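Local coordinates for beta-galactosidase (Bacillus circulans, PDB 4MAD), which probably hydrolyses terminal non-reducing beta-D-galactose residues from beta-D-galactosides, as a family 35 glycoside hydrolase built on a (beta/alpha)8 barrel, at residues P45-D50 / P562-Q567; L52-A57 / N346-I351; T271-L276 / R333-K338. One frame throughout, in Å; residues are numbered along the deposited sequence.

Contact 1 (P45-D50 / P562-Q567)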
loop_
_atom_site.group_PDB
_atom_site.type_symbol
_atom_site.label_atom_id
_atom_site.label_comp_id
_atom_site.label_asym_id
_atom_site.label_seq_id
_atom_site.Cartn_x
_atom_site.Cartn_y
_atom_site.Cartn_z
ATOM N N PRO A 45 -7.036 -12.765 5.641
ATOM C CA PRO A 45 -6.835 -13.392 6.943
ATOM C C PRO A 45 -6.851 -14.913 6.945
ATOM O O PRO A 45 -6.173 -15.533 7.703
ATOM C CB PRO A 45 -7.971 -12.842 7.792
ATOM C CG PRO A 45 -8.732 -12.023 6.975
ATOM C CD PRO A 45 -8.076 -11.754 5.713
ATOM N N GLU A 46 -7.579 -15.492 6.025
ATOM C CA GLU A 46 -7.705 -16.934 5.929
ATOM C C GLU A 46 -6.332 -17.571 5.734
ATOM O O GLU A 46 -6.121 -18.671 6.105
ATOM C CB GLU A 46 -8.630 -17.283 4.783
ATOM C CG GLU A 46 -10.040 -16.940 5.094
ATOM C CD GLU A 46 -10.432 -15.515 4.793
ATOM O OE1 GLU A 46 -9.680 -14.798 4.186
ATOM O OE2 GLU A 46 -11.551 -15.177 5.128
ATOM N N TYR A 47 -5.444 -16.792 5.110
ATOM C CA TYR A 47 -4.105 -17.216 4.758
ATOM C C TYR A 47 -2.958 -16.799 5.707
ATOM O O TYR A 47 -1.841 -17.196 5.526
ATOM C CB TYR A 47 -3.793 -16.819 3.315
ATOM C CG TYR A 47 -4.531 -17.555 2.219
ATOM C CD1 TYR A 47 -5.007 -18.834 2.404
ATOM C CD2 TYR A 47 -4.682 -17.001 0.980
ATOM C CE1 TYR A 47 -5.636 -19.489 1.416
ATOM C CE2 TYR A 47 -5.301 -17.666 -0.015
ATOM C CZ TYR A 47 -5.795 -18.910 0.203
ATOM O OH TYR A 47 -6.404 -19.636 -0.773
ATOM N N TRP A 48 -3.274 -16.065 6.756
ATOM C CA TRP A 48 -2.221 -15.598 7.614
ATOM C C TRP A 48 -1.438 -16.775 8.220
ATOM O O TRP A 48 -0.249 -16.771 8.269
ATOM C CB TRP A 48 -2.777 -14.691 8.716
ATOM C CG TRP A 48 -3.211 -13.354 8.310
ATOM C CD1 TRP A 48 -2.873 -12.672 7.182
ATOM C CD2 TRP A 48 -4.058 -12.476 9.044
ATOM N NE1 TRP A 48 -3.441 -11.460 7.168
ATOM C CE2 TRP A 48 -4.185 -11.303 8.300
ATOM C CE3 TRP A 48 -4.704 -12.559 10.270
ATOM C CZ2 TRP A 48 -4.948 -10.235 8.732
ATOM C CZ3 TRP A 48 -5.452 -11.520 10.683
ATOM C CH2 TRP A 48 -5.576 -10.367 9.927
ATOM N N GLU A 49 -2.129 -17.797 8.661
ATOM C CA GLU A 49 -1.418 -18.915 9.252
ATOM C C GLU A 49 -0.504 -19.588 8.253
ATOM O O GLU A 49 0.576 -19.953 8.557
ATOM C CB GLU A 49 -2.384 -19.923 9.840
ATOM C CG GLU A 49 -1.668 -21.090 10.515
ATOM C CD GLU A 49 -2.518 -21.823 11.519
ATOM O OE1 GLU A 49 -3.706 -21.719 11.533
ATOM O OE2 GLU A 49 -1.971 -22.545 12.302
ATOM N N ASP A 50 -0.961 -19.714 7.040
ATOM C CA ASP A 50 -0.176 -20.394 6.047
ATOM C C ASP A 50 1.137 -19.663 5.859
ATOM O O ASP A 50 2.169 -20.255 5.862
ATOM C CB ASP A 50 -0.906 -20.399 4.718
ATOM C CG ASP A 50 -0.090 -21.033 3.605
ATOM O OD1 ASP A 50 0.025 -22.240 3.590
ATOM O OD2 ASP A 50 0.465 -20.326 2.770
ATOM N N PRO A 562 -7.493 -14.406 -4.442
ATOM C CA PRO A 562 -7.460 -15.372 -3.370
ATOM C C PRO A 562 -8.726 -16.226 -3.335
ATOM O O PRO A 562 -9.780 -15.726 -3.511
ATOM C CB PRO A 562 -7.404 -14.496 -2.119
ATOM C CG PRO A 562 -6.937 -13.245 -2.562
ATOM C CD PRO A 562 -7.416 -13.052 -3.921
ATOM N N ALA A 563 -8.592 -17.487 -2.986
ATOM C CA ALA A 563 -9.748 -18.345 -3.012
ATOM C C ALA A 563 -10.908 -17.838 -2.150
ATOM O O ALA A 563 -12.036 -18.023 -2.510
ATOM C CB ALA A 563 -9.376 -19.692 -2.601
ATOM N N PRO A 564 -10.630 -17.207 -1.029
ATOM C CA PRO A 564 -11.701 -16.780 -0.121
ATOM C C PRO A 564 -12.663 -15.776 -0.712
ATOM O O PRO A 564 -13.730 -15.631 -0.227
ATOM C CB PRO A 564 -10.945 -16.184 1.018
ATOM C CG PRO A 564 -9.736 -17.028 1.095
ATOM C CD PRO A 564 -9.349 -17.231 -0.324
ATOM N N PHE A 565 -12.207 -15.054 -1.717
ATOM C CA PHE A 565 -13.005 -14.145 -2.471
ATOM C C PHE A 565 -14.100 -14.869 -3.305
ATOM O O PHE A 565 -15.071 -14.300 -3.656
ATOM C CB PHE A 565 -12.112 -13.301 -3.352
ATOM C CG PHE A 565 -11.329 -12.220 -2.615
ATOM C CD1 PHE A 565 -11.398 -12.063 -1.264
ATOM C CD2 PHE A 565 -10.521 -11.366 -3.310
ATOM C CE1 PHE A 565 -10.688 -11.102 -0.649
ATOM C CE2 PHE A 565 -9.845 -10.415 -2.700
ATOM C CZ PHE A 565 -9.909 -10.286 -1.366
ATOM N N LEU A 566 -13.814 -16.098 -3.687
ATOM C CA LEU A 566 -14.685 -16.984 -4.440
ATOM C C LEU A 566 -15.644 -17.859 -3.596
ATOM O O LEU A 566 -15.454 -18.039 -2.433
ATOM C CB LEU A 566 -13.860 -17.907 -5.328
ATOM C CG LEU A 566 -13.000 -17.300 -6.441
ATOM C CD1 LEU A 566 -12.094 -18.252 -7.136
ATOM C CD2 LEU A 566 -13.850 -16.595 -7.386
ATOM N N GLN A 567 -16.677 -18.343 -4.258
ATOM C CA GLN A 567 -17.616 -19.264 -3.678
ATOM C C GLN A 567 -18.052 -20.295 -4.685
ATOM O O GLN A 567 -17.979 -20.097 -5.870
ATOM C CB GLN A 567 -18.816 -18.555 -3.100
ATOM C CG GLN A 567 -19.721 -17.932 -4.100
ATOM C CD GLN A 567 -20.662 -16.951 -3.441
ATOM O OE1 GLN A 567 -20.227 -16.034 -2.788
ATOM N NE2 GLN A 567 -21.924 -17.158 -3.587
#
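Glu46 and Tyr47, in segment 45-50 at the N-terminal end of helix 48-58, face the 3-10 segment 563-565 with no backbone bond between them, the closest CA atoms being those of Glu46 and Pro564, 7.3 Å apart. The Pro564 ring is the main point of contact and is touched from two directions. Glu46 lies alongside it, the two side chains sliding past each other in opposite senses; its CG is anti to the carbonyl carbon (chi1 -71°) and the chain then bends at chi2 (86°), which lays the carboxylate against the proline, with OE1 3.7 Å from Pro564 CB. Tyr47 comes to the other part of the ring: its CZ is 4.0 Å from Pro564 CD, in an oblique approach. The same aromatic ring has CE2 4.3 Å from Pro562 CB, while the phenol oxygen OH reaches Ala563 CB at 3.5 Å. That oxygen has its hydrogen-bond partner in Asp527 OD1, which also receives the backbone N-H of Ala563, so one carboxylate oxygen ties the tyrosine and the 3-10 turn together. The contact thus joins the catalytic barrel domain to the C-terminal beta domain of the galactose-binding-domain family. Its direct chemistry is van der Waals contact between proline carbons, an aromatic ring and the side of a glutamate; the polar link is supplied by Asp527, outside the two segments.

Contact 2 (L52-A57 / N346-I351)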
loop_
_atom_site.group_PDB
_atom_site.type_symbol
_atom_site.label_atom_id
_atom_site.label_comp_id
_atom_site.label_asym_id
_atom_site.label_seq_id
_atom_site.Cartn_x
_atom_site.Cartn_y
_atom_site.Cartn_z
ATOM N N LEU A 52 2.649 -17.470 7.810
ATOM C CA LEU A 52 3.452 -17.478 9.011
ATOM C C LEU A 52 4.150 -18.821 9.228
ATOM O O LEU A 52 5.250 -18.845 9.584
ATOM C CB LEU A 52 2.632 -17.101 10.238
ATOM C CG LEU A 52 2.159 -15.668 10.175
ATOM C CD1 LEU A 52 1.058 -15.347 11.068
ATOM C CD2 LEU A 52 3.319 -14.765 10.381
ATOM N N LEU A 53 3.464 -19.911 8.941
ATOM C CA LEU A 53 4.031 -21.225 9.065
ATOM C C LEU A 53 5.223 -21.362 8.142
ATOM O O LEU A 53 6.210 -21.970 8.485
ATOM C CB LEU A 53 2.981 -22.256 8.695
ATOM C CG LEU A 53 1.954 -22.571 9.753
ATOM C CD1 LEU A 53 0.901 -23.376 9.250
ATOM C CD2 LEU A 53 2.547 -23.186 10.915
ATOM N N LYS A 54 5.088 -20.786 6.962
ATOM C CA LYS A 54 6.176 -20.772 5.991
ATOM C C LYS A 54 7.414 -19.989 6.472
ATOM O O LYS A 54 8.518 -20.409 6.336
ATOM C CB LYS A 54 5.710 -20.293 4.628
ATOM C CG LYS A 54 4.862 -21.314 3.901
ATOM C CD LYS A 54 3.962 -20.808 2.813
ATOM C CE LYS A 54 3.369 -21.918 2.048
ATOM N NZ LYS A 54 2.336 -21.591 1.131
ATOM N N LEU A 55 7.200 -18.852 7.064
ATOM C CA LEU A 55 8.313 -18.103 7.585
ATOM C C LEU A 55 9.011 -18.869 8.717
ATOM O O LEU A 55 10.180 -18.964 8.761
ATOM C CB LEU A 55 7.862 -16.738 8.066
ATOM C CG LEU A 55 7.134 -15.830 7.070
ATOM C CD1 LEU A 55 6.978 -14.469 7.676
ATOM C CD2 LEU A 55 7.840 -15.754 5.801
ATOM N N LYS A 56 8.233 -19.460 9.590
ATOM C CA LYS A 56 8.823 -20.166 10.686
ATOM C C LYS A 56 9.638 -21.273 10.107
ATOM O O LYS A 56 10.693 -21.493 10.534
ATOM C CB LYS A 56 7.766 -20.707 11.619
ATOM C CG LYS A 56 8.295 -21.554 12.682
ATOM C CD LYS A 56 8.928 -20.801 13.750
ATOM C CE LYS A 56 8.902 -21.518 15.097
ATOM N NZ LYS A 56 9.870 -20.993 16.040
ATOM N N ALA A 57 9.135 -21.946 9.101
ATOM C CA ALA A 57 9.822 -23.039 8.459
ATOM C C ALA A 57 11.144 -22.590 7.845
ATOM O O ALA A 57 12.077 -23.331 7.804
ATOM C CB ALA A 57 8.973 -23.645 7.445
ATOM N N ASN A 346 9.482 -28.618 7.378
ATOM C CA ASN A 346 8.158 -29.158 7.234
ATOM C C ASN A 346 7.210 -28.062 6.763
ATOM O O ASN A 346 6.909 -27.158 7.489
ATOM C CB ASN A 346 7.758 -29.711 8.589
ATOM C CG ASN A 346 6.365 -30.216 8.642
ATOM O OD1 ASN A 346 5.920 -30.964 7.811
ATOM N ND2 ASN A 346 5.682 -29.830 9.666
ATOM N N LEU A 347 6.791 -28.128 5.522
ATOM C CA LEU A 347 5.920 -27.115 5.005
ATOM C C LEU A 347 4.477 -27.575 5.001
ATOM O O LEU A 347 4.207 -28.709 4.884
ATOM C CB LEU A 347 6.335 -26.715 3.606
ATOM C CG LEU A 347 7.622 -25.932 3.398
ATOM C CD1 LEU A 347 8.116 -26.004 2.031
ATOM C CD2 LEU A 347 7.472 -24.528 3.823
ATOM N N PRO A 348 3.569 -26.629 5.011
ATOM C CA PRO A 348 2.176 -26.924 4.788
ATOM C C PRO A 348 1.980 -27.443 3.383
ATOM O O PRO A 348 2.796 -27.223 2.562
ATOM C CB PRO A 348 1.529 -25.557 4.881
ATOM C CG PRO A 348 2.418 -24.749 5.573
ATOM C CD PRO A 348 3.765 -25.212 5.311
ATOM N N ALA A 349 0.871 -28.115 3.137
ATOM C CA ALA A 349 0.541 -28.546 1.787
ATOM C C ALA A 349 0.347 -27.323 0.924
ATOM O O ALA A 349 -0.320 -26.425 1.336
ATOM C CB ALA A 349 -0.735 -29.294 1.797
ATOM N N PRO A 350 0.842 -27.333 -0.285
ATOM C CA PRO A 350 0.690 -26.140 -1.108
ATOM C C PRO A 350 -0.772 -25.800 -1.404
ATOM O O PRO A 350 -1.581 -26.662 -1.474
ATOM C CB PRO A 350 1.387 -26.519 -2.391
ATOM C CG PRO A 350 2.355 -27.480 -2.025
ATOM C CD PRO A 350 1.773 -28.267 -0.902
ATOM N N ILE A 351 -1.084 -24.528 -1.547
ATOM C CA ILE A 351 -2.440 -24.094 -1.806
ATOM C C ILE A 351 -2.702 -24.171 -3.292
ATOM O O ILE A 351 -2.029 -23.594 -4.067
ATOM C CB ILE A 351 -2.675 -22.694 -1.284
ATOM C CG1 ILE A 351 -2.575 -22.705 0.224
ATOM C CG2 ILE A 351 -3.984 -22.219 -1.664
ATOM C CD1 ILE A 351 -2.468 -21.383 0.849
HETATM O O HOH W 1 0.825 -23.902 1.612
HETATM O O HOH W 2 1.281 -22.700 -1.599
#
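Leu53 is the first residue of helix segment 52-57 to touch the irregular segment 346-351: its CB meets CG of the Pro348 ring at 4.0 Å, the CA atoms of Leu53 and Pro348 being 7.4 Å apart. Lys54 follows and works at two levels. Near its root, CG lies 4.1 Å from Leu347 CD2, the two side chains crossing at about a right angle. Beyond CG the chain stays extended, chi2 to chi4 lying between 159° and 171°, and this carries the ammonium group along the segment to Ala349 and Ile351. There NZ donates to two waters: one, 2.8 Å away from NZ, passes a hydrogen on to Ala349 O, and the other accepts from both NZ and the backbone N-H of Ile351. The same NZ forms a salt bridge with Asp50, one turn earlier on the helix, and a hydrogen bond with Gly323 O; its positive charge is probably balanced chiefly by Asp50, with Gly323 O and the waters completing a set of four acceptors around three N-H groups. One turn on, Ala57 closes the contact. Its CB packs 4.0 Å from Leu347 CD2, a methyl that therefore lies against both Ala57 and Lys54, and it also approaches Asn346 O. Helix 48-58 is the first helix of the (beta/alpha)8 barrel, following strand 34-38. Segment 346-351, in the linker from helix 327-339 to strand 357-366, runs across its outer surface; Leu347 also touches Phe329 and Tyr330 of helix 327-339, and Leu53 reaches Val97 of helix 87-97.

Contact 3 (T271-L276 / R333-K338)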
loop_
_atom_site.group_PDB
_atom_site.type_symbol
_atom_site.label_atom_id
_atom_site.label_comp_id
_atom_site.label_asym_id
_atom_site.label_seq_id
_atom_site.Cartn_x
_atom_site.Cartn_y
_atom_site.Cartn_z
ATOM N N THR A 271 24.932 -10.840 0.462
ATOM C CA THR A 271 24.689 -9.799 1.443
ATOM C C THR A 271 24.260 -10.298 2.811
ATOM O O THR A 271 24.626 -9.752 3.779
ATOM C CB THR A 271 23.771 -8.662 0.959
ATOM O OG1 THR A 271 24.368 -7.995 -0.135
ATOM C CG2 THR A 271 23.554 -7.696 2.028
ATOM N N LEU A 272 23.475 -11.352 2.837
ATOM C CA LEU A 272 23.019 -11.911 4.071
ATOM C C LEU A 272 24.208 -12.420 4.873
ATOM O O LEU A 272 24.295 -12.210 6.018
ATOM C CB LEU A 272 22.060 -13.058 3.806
ATOM C CG LEU A 272 21.626 -13.895 4.999
ATOM C CD1 LEU A 272 21.030 -13.027 5.971
ATOM C CD2 LEU A 272 20.696 -14.922 4.621
ATOM N N GLU A 273 25.126 -13.103 4.213
ATOM C CA GLU A 273 26.328 -13.610 4.861
ATOM C C GLU A 273 27.130 -12.457 5.420
ATOM O O GLU A 273 27.641 -12.528 6.490
ATOM C CB GLU A 273 27.193 -14.412 3.899
ATOM C CG GLU A 273 26.661 -15.741 3.560
ATOM C CD GLU A 273 27.114 -16.797 4.550
ATOM O OE1 GLU A 273 27.720 -16.435 5.545
ATOM O OE2 GLU A 273 26.863 -17.960 4.322
ATOM N N GLU A 274 27.177 -11.362 4.679
ATOM C CA GLU A 274 27.917 -10.205 5.113
ATOM C C GLU A 274 27.321 -9.743 6.420
ATOM O O GLU A 274 28.003 -9.327 7.271
ATOM C CB GLU A 274 27.862 -9.091 4.067
ATOM C CG GLU A 274 29.027 -8.186 4.034
ATOM C CD GLU A 274 28.841 -6.936 3.131
ATOM O OE1 GLU A 274 27.827 -6.822 2.434
ATOM O OE2 GLU A 274 29.723 -6.087 3.162
ATOM N N ILE A 275 26.020 -9.761 6.500
ATOM C CA ILE A 275 25.366 -9.318 7.692
ATOM C C ILE A 275 25.642 -10.253 8.848
ATOM O O ILE A 275 25.970 -9.832 9.898
ATOM C CB ILE A 275 23.850 -9.248 7.500
ATOM C CG1 ILE A 275 23.509 -8.130 6.530
ATOM C CG2 ILE A 275 23.151 -9.093 8.802
ATOM C CD1 ILE A 275 22.076 -8.004 6.182
ATOM N N LEU A 276 25.442 -11.522 8.608
ATOM C CA LEU A 276 25.484 -12.516 9.662
ATOM C C LEU A 276 26.888 -12.673 10.283
ATOM O O LEU A 276 27.019 -12.906 11.445
ATOM C CB LEU A 276 24.889 -13.832 9.172
ATOM C CG LEU A 276 23.447 -13.821 8.690
ATOM C CD1 LEU A 276 23.042 -15.156 8.160
ATOM C CD2 LEU A 276 22.589 -13.456 9.844
ATOM N N ARG A 333 17.210 -20.339 3.760
ATOM C CA ARG A 333 17.131 -21.326 4.808
ATOM C C ARG A 333 18.478 -22.013 4.966
ATOM O O ARG A 333 18.915 -22.280 6.043
ATOM C CB ARG A 333 16.075 -22.339 4.522
ATOM C CG ARG A 333 16.198 -23.486 5.420
ATOM C CD ARG A 333 15.075 -24.349 5.403
ATOM N NE ARG A 333 14.559 -24.570 6.729
ATOM C CZ ARG A 333 14.865 -25.594 7.500
ATOM N NH1 ARG A 333 15.662 -26.512 7.090
ATOM N NH2 ARG A 333 14.335 -25.706 8.665
ATOM N N LYS A 334 19.131 -22.270 3.860
ATOM C CA LYS A 334 20.430 -22.919 3.871
ATOM C C LYS A 334 21.491 -22.072 4.570
ATOM O O LYS A 334 22.316 -22.574 5.260
ATOM C CB LYS A 334 20.838 -23.151 2.450
ATOM C CG LYS A 334 22.031 -23.968 2.286
ATOM C CD LYS A 334 22.170 -24.511 0.930
ATOM C CE LYS A 334 23.521 -25.090 0.829
ATOM N NZ LYS A 334 23.798 -25.763 -0.419
ATOM N N VAL A 335 21.472 -20.775 4.326
ATOM C CA VAL A 335 22.336 -19.910 5.046
ATOM C C VAL A 335 22.008 -19.886 6.530
ATOM O O VAL A 335 22.854 -19.992 7.336
ATOM C CB VAL A 335 22.304 -18.500 4.527
ATOM C CG1 VAL A 335 23.082 -17.636 5.374
ATOM C CG2 VAL A 335 22.800 -18.431 3.133
ATOM N N PHE A 336 20.747 -19.828 6.853
ATOM C CA PHE A 336 20.363 -19.765 8.238
ATOM C C PHE A 336 20.893 -20.994 8.965
ATOM O O PHE A 336 21.327 -20.900 10.054
ATOM C CB PHE A 336 18.853 -19.670 8.413
ATOM C CG PHE A 336 18.263 -18.314 8.159
ATOM C CD1 PHE A 336 19.019 -17.198 7.941
ATOM C CD2 PHE A 336 16.913 -18.166 8.159
ATOM C CE1 PHE A 336 18.419 -15.999 7.741
ATOM C CE2 PHE A 336 16.360 -16.980 7.951
ATOM C CZ PHE A 336 17.101 -15.912 7.728
ATOM N N GLU A 337 20.902 -22.123 8.299
ATOM C CA GLU A 337 21.343 -23.358 8.890
ATOM C C GLU A 337 22.809 -23.319 9.322
ATOM O O GLU A 337 23.166 -23.968 10.225
ATOM C CB GLU A 337 21.037 -24.540 7.995
ATOM C CG GLU A 337 19.610 -24.861 7.895
ATOM C CD GLU A 337 19.364 -26.209 7.240
ATOM O OE1 GLU A 337 19.603 -26.334 6.051
ATOM O OE2 GLU A 337 18.961 -27.157 7.936
ATOM N N LYS A 338 23.637 -22.550 8.663
ATOM C CA LYS A 338 25.001 -22.329 9.107
ATOM C C LYS A 338 25.116 -21.624 10.444
ATOM O O LYS A 338 26.100 -21.723 11.082
ATOM C CB LYS A 338 25.802 -21.541 8.113
ATOM C CG LYS A 338 25.988 -22.182 6.860
ATOM C CD LYS A 338 26.641 -21.274 5.862
ATOM C CE LYS A 338 27.948 -20.730 6.305
ATOM N NZ LYS A 338 28.632 -19.938 5.212
#
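The Phe336 ring and the Glu273 carboxylate are the flat groups of this helix pair. Leu272 CD2 approaches the ring obliquely, 4.0 Å from Phe336 CE1, while Phe60 makes an edge-to-face stack with the same phenylalanine. The carboxylate of Glu273 is met by Lys338, whose NZ donates to OE2 at 2.8 Å on the syn side, 27° out of the carboxylate plane, in a salt bridge where the two side chains cross at about a right angle. Glu273 bends at chi2 (-88°), turning its carboxylate toward the second helix; Lys338 bends at chi3 to bring its ammonium group there. The other oxygen, OE1, is hydrogen-bonded to Tyr339 OH and forms a salt bridge with Lys277 NZ, so both oxygens are engaged. An alanine in place of Glu273 is likely to leave Lys338 and Lys277 without their shared counter-charge and Tyr339 OH without this partner. Beneath the polar rim, Val335 CG1 forms the apolar centre. Leu272 and Val335 reach toward each other tip to tip, CD2 of the leucine lying 3.7 Å from CG1 of the valine. Leu276 crosses obliquely and puts its CD1 3.7 Å from the same Val335 CG1, which thus touches two leucines one turn apart on the first helix. The short segments run nearly parallel, their axes 10.8 Å apart at closest approach with a crossing angle of -21°. They belong to helices 265-276 and 327-339, which flank strand 281-284, the last strand of the barrel, on the outside; both Leu272 and Phe336 touch Phe284 of that strand.

How the contacts relate
Contacts 1 and 2 use successive parts of helix 48-58; their centres are 15 Å apart and they meet directly, Tyr47 OH lying 3.6 Å from Ile351 CG2 and Asp50 OD1 3.9 Å from Pro348 CB. Contact 3 is joined to contact 2 by a probable hydrogen bond, Ala57 O to Arg333 NE at 3.0 Å, which links the barrel's first helix to helix 327-339; those two centres lie 20 Å apart. Contacts 1 and 3 do not touch, with nearest atoms about 13 Å apart. The three therefore form a chain from the barrel's helical shell to the C-terminal beta region, away from the predicted catalytic residues Glu171 and Glu247.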